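Local coordinates for PR domain zinc finger protein 2 (Homo sapiens, PDB 2QPW) that methylates a lysine of histone H3 using S-adenosyl-L-methionine, here represented by its PR (SET-related) methyltransferase domain, at residues 58-63 and 87-92. Residues are numbered along the deposited sequence; the frame is centred on the assembly and turned at random.
Sequences GPFVGD and MCIDAT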
loop_
_atom_site.group_PDB
_atom_site.type_symbol
_atom_site.label_atom_id
_atom_site.label_comp_id
_atom_site.label_asym_id
_atom_site.label_seq_id
_atom_site.Cartn_x
_atom_site.Cartn_y
_atom_site.Cartn_z
ATOM N N GLY A 58 -8.994 2.355 -4.075
ATOM C CA GLY A 58 -8.680 1.168 -4.873
ATOM C C GLY A 58 -9.506 1.065 -6.172
ATOM O O GLY A 58 -10.199 2.016 -6.550
ATOM N N PRO A 59 -9.445 -0.087 -6.856
ATOM C CA PRO A 59 -8.779 -1.304 -6.378
ATOM C C PRO A 59 -7.258 -1.286 -6.524
ATOM O O PRO A 59 -6.723 -0.655 -7.453
ATOM C CB PRO A 59 -9.326 -2.384 -7.318
ATOM C CG PRO A 59 -9.651 -1.628 -8.603
ATOM C CD PRO A 59 -10.098 -0.272 -8.165
ATOM N N PHE A 60 -6.580 -2.057 -5.671
ATOM C CA PHE A 60 -5.163 -2.427 -5.894
ATOM C C PHE A 60 -5.092 -3.346 -7.111
ATOM O O PHE A 60 -5.812 -4.346 -7.162
ATOM C CB PHE A 60 -4.611 -3.126 -4.613
ATOM C CG PHE A 60 -3.133 -3.503 -4.658
ATOM C CD1 PHE A 60 -2.196 -2.762 -3.929
ATOM C CD2 PHE A 60 -2.689 -4.636 -5.363
ATOM C CE1 PHE A 60 -0.822 -3.110 -3.940
ATOM C CE2 PHE A 60 -1.319 -5.007 -5.375
ATOM C CZ PHE A 60 -0.384 -4.218 -4.678
ATOM N N VAL A 61 -4.214 -3.049 -8.083
ATOM C CA VAL A 61 -4.039 -3.958 -9.260
ATOM C C VAL A 61 -2.579 -4.402 -9.473
ATOM O O VAL A 61 -1.651 -3.776 -8.962
ATOM C CB VAL A 61 -4.632 -3.379 -10.605
ATOM C CG1 VAL A 61 -6.106 -2.894 -10.396
ATOM C CG2 VAL A 61 -3.742 -2.247 -11.165
ATOM N N GLY A 62 -2.403 -5.508 -10.185
ATOM C CA GLY A 62 -1.052 -6.075 -10.402
ATOM C C GLY A 62 -1.161 -7.311 -11.287
ATOM O O GLY A 62 -2.270 -7.752 -11.568
ATOM N N ASP A 63 -0.012 -7.838 -11.732
ATOM C CA ASP A 63 0.045 -9.055 -12.570
ATOM C C ASP A 63 -0.395 -10.280 -11.749
ATOM O O ASP A 63 0.009 -10.411 -10.600
ATOM C CB ASP A 63 1.500 -9.256 -13.075
ATOM C CG ASP A 63 1.852 -8.414 -14.313
ATOM O OD1 ASP A 63 0.970 -7.747 -14.945
ATOM O OD2 ASP A 63 3.047 -8.474 -14.688
ATOM N N MET A 87 -3.981 -16.799 -6.293
ATOM C CA MET A 87 -3.059 -16.084 -7.135
ATOM C C MET A 87 -2.469 -14.868 -6.395
ATOM O O MET A 87 -3.117 -14.323 -5.499
ATOM C CB MET A 87 -3.762 -15.744 -8.471
ATOM C CG MET A 87 -4.221 -17.117 -9.219
ATOM S SD MET A 87 -2.835 -18.030 -9.931
ATOM C CE MET A 87 -2.384 -16.810 -10.979
ATOM N N CYS A 88 -1.223 -14.525 -6.697
ATOM C CA CYS A 88 -0.621 -13.285 -6.168
ATOM C C CYS A 88 -0.901 -12.178 -7.173
ATOM O O CYS A 88 -0.760 -12.389 -8.393
ATOM C CB CYS A 88 0.893 -13.438 -6.007
ATOM S SG CYS A 88 1.347 -14.675 -4.790
ATOM N N ILE A 89 -1.293 -11.004 -6.670
ATOM C CA ILE A 89 -1.539 -9.803 -7.494
ATOM C C ILE A 89 -0.303 -8.909 -7.263
ATOM O O ILE A 89 -0.171 -8.325 -6.173
ATOM C CB ILE A 89 -2.833 -9.120 -7.011
ATOM C CG1 ILE A 89 -4.025 -10.109 -7.029
ATOM C CG2 ILE A 89 -3.145 -7.862 -7.853
ATOM C CD1 ILE A 89 -4.279 -10.840 -8.424
ATOM N N ASP A 90 0.603 -8.881 -8.241
ATOM C CA ASP A 90 1.980 -8.416 -8.024
ATOM C C ASP A 90 2.233 -7.068 -8.714
ATOM O O ASP A 90 2.202 -6.978 -9.955
ATOM C CB ASP A 90 2.980 -9.450 -8.578
ATOM C CG ASP A 90 4.425 -9.111 -8.243
ATOM O OD1 ASP A 90 4.663 -8.226 -7.385
ATOM O OD2 ASP A 90 5.332 -9.768 -8.818
ATOM N N ALA A 91 2.472 -6.035 -7.903
ATOM C CA ALA A 91 2.760 -4.683 -8.393
ATOM C C ALA A 91 4.225 -4.307 -8.141
ATOM O O ALA A 91 4.574 -3.119 -8.133
ATOM C CB ALA A 91 1.802 -3.639 -7.751
ATOM N N THR A 92 5.089 -5.303 -7.934
ATOM C CA THR A 92 6.541 -5.042 -7.796
ATOM C C THR A 92 7.066 -4.123 -8.927
ATOM O O THR A 92 7.816 -3.167 -8.662
ATOM C CB THR A 92 7.389 -6.366 -7.684
ATOM O OG1 THR A 92 6.952 -7.123 -6.549
ATOM C CG2 THR A 92 8.851 -6.058 -7.500
#
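Ile-89, near the end of strand 85-90, meets the incoming 58-63 loop with its CG2 methyl, 3.4 Å from Gly-62 N. CG1 lies beside the backbone N (chi1 -55°), which leaves CG2 anti to that N and puts the methyl against Gly-62. Ile-89 O approaches the edge of the Phe-60 ring, near its plane, at 3.6 Å from CE2.

At Asp-90 the backbone forms a hydrogen-bonded antiparallel pair with Asp-63: Asp-90 N donates to Asp-63 O at 2.9 Å, and Asp-63 N returns a bond to Asp-90 O at 3.0 Å. Gly-62, with no side chain, brings its CA to 3.4 Å from Asp-90 O. The Asp-90 carboxylate turns away; OD1 accepts from Thr-92 N, an Asx turn, and from Thr-92 OG1, while OD2 forms salt bridges with Lys-65 and Lys-71.

Ala-91, just past the strand, then sets its CB 3.8 Å from Phe-60 CZ, obliquely to the ring, which also meets Trp-77 edge-to-face. In this PR domain, strand 63-65 edges a three-stranded antiparallel sheet; the reciprocal backbone bonds set its register at Asp-63 and Asp-90, and the apolar contacts of Phe-60 with Ile-89 and Ala-91 seat the preceding loop against the sheet.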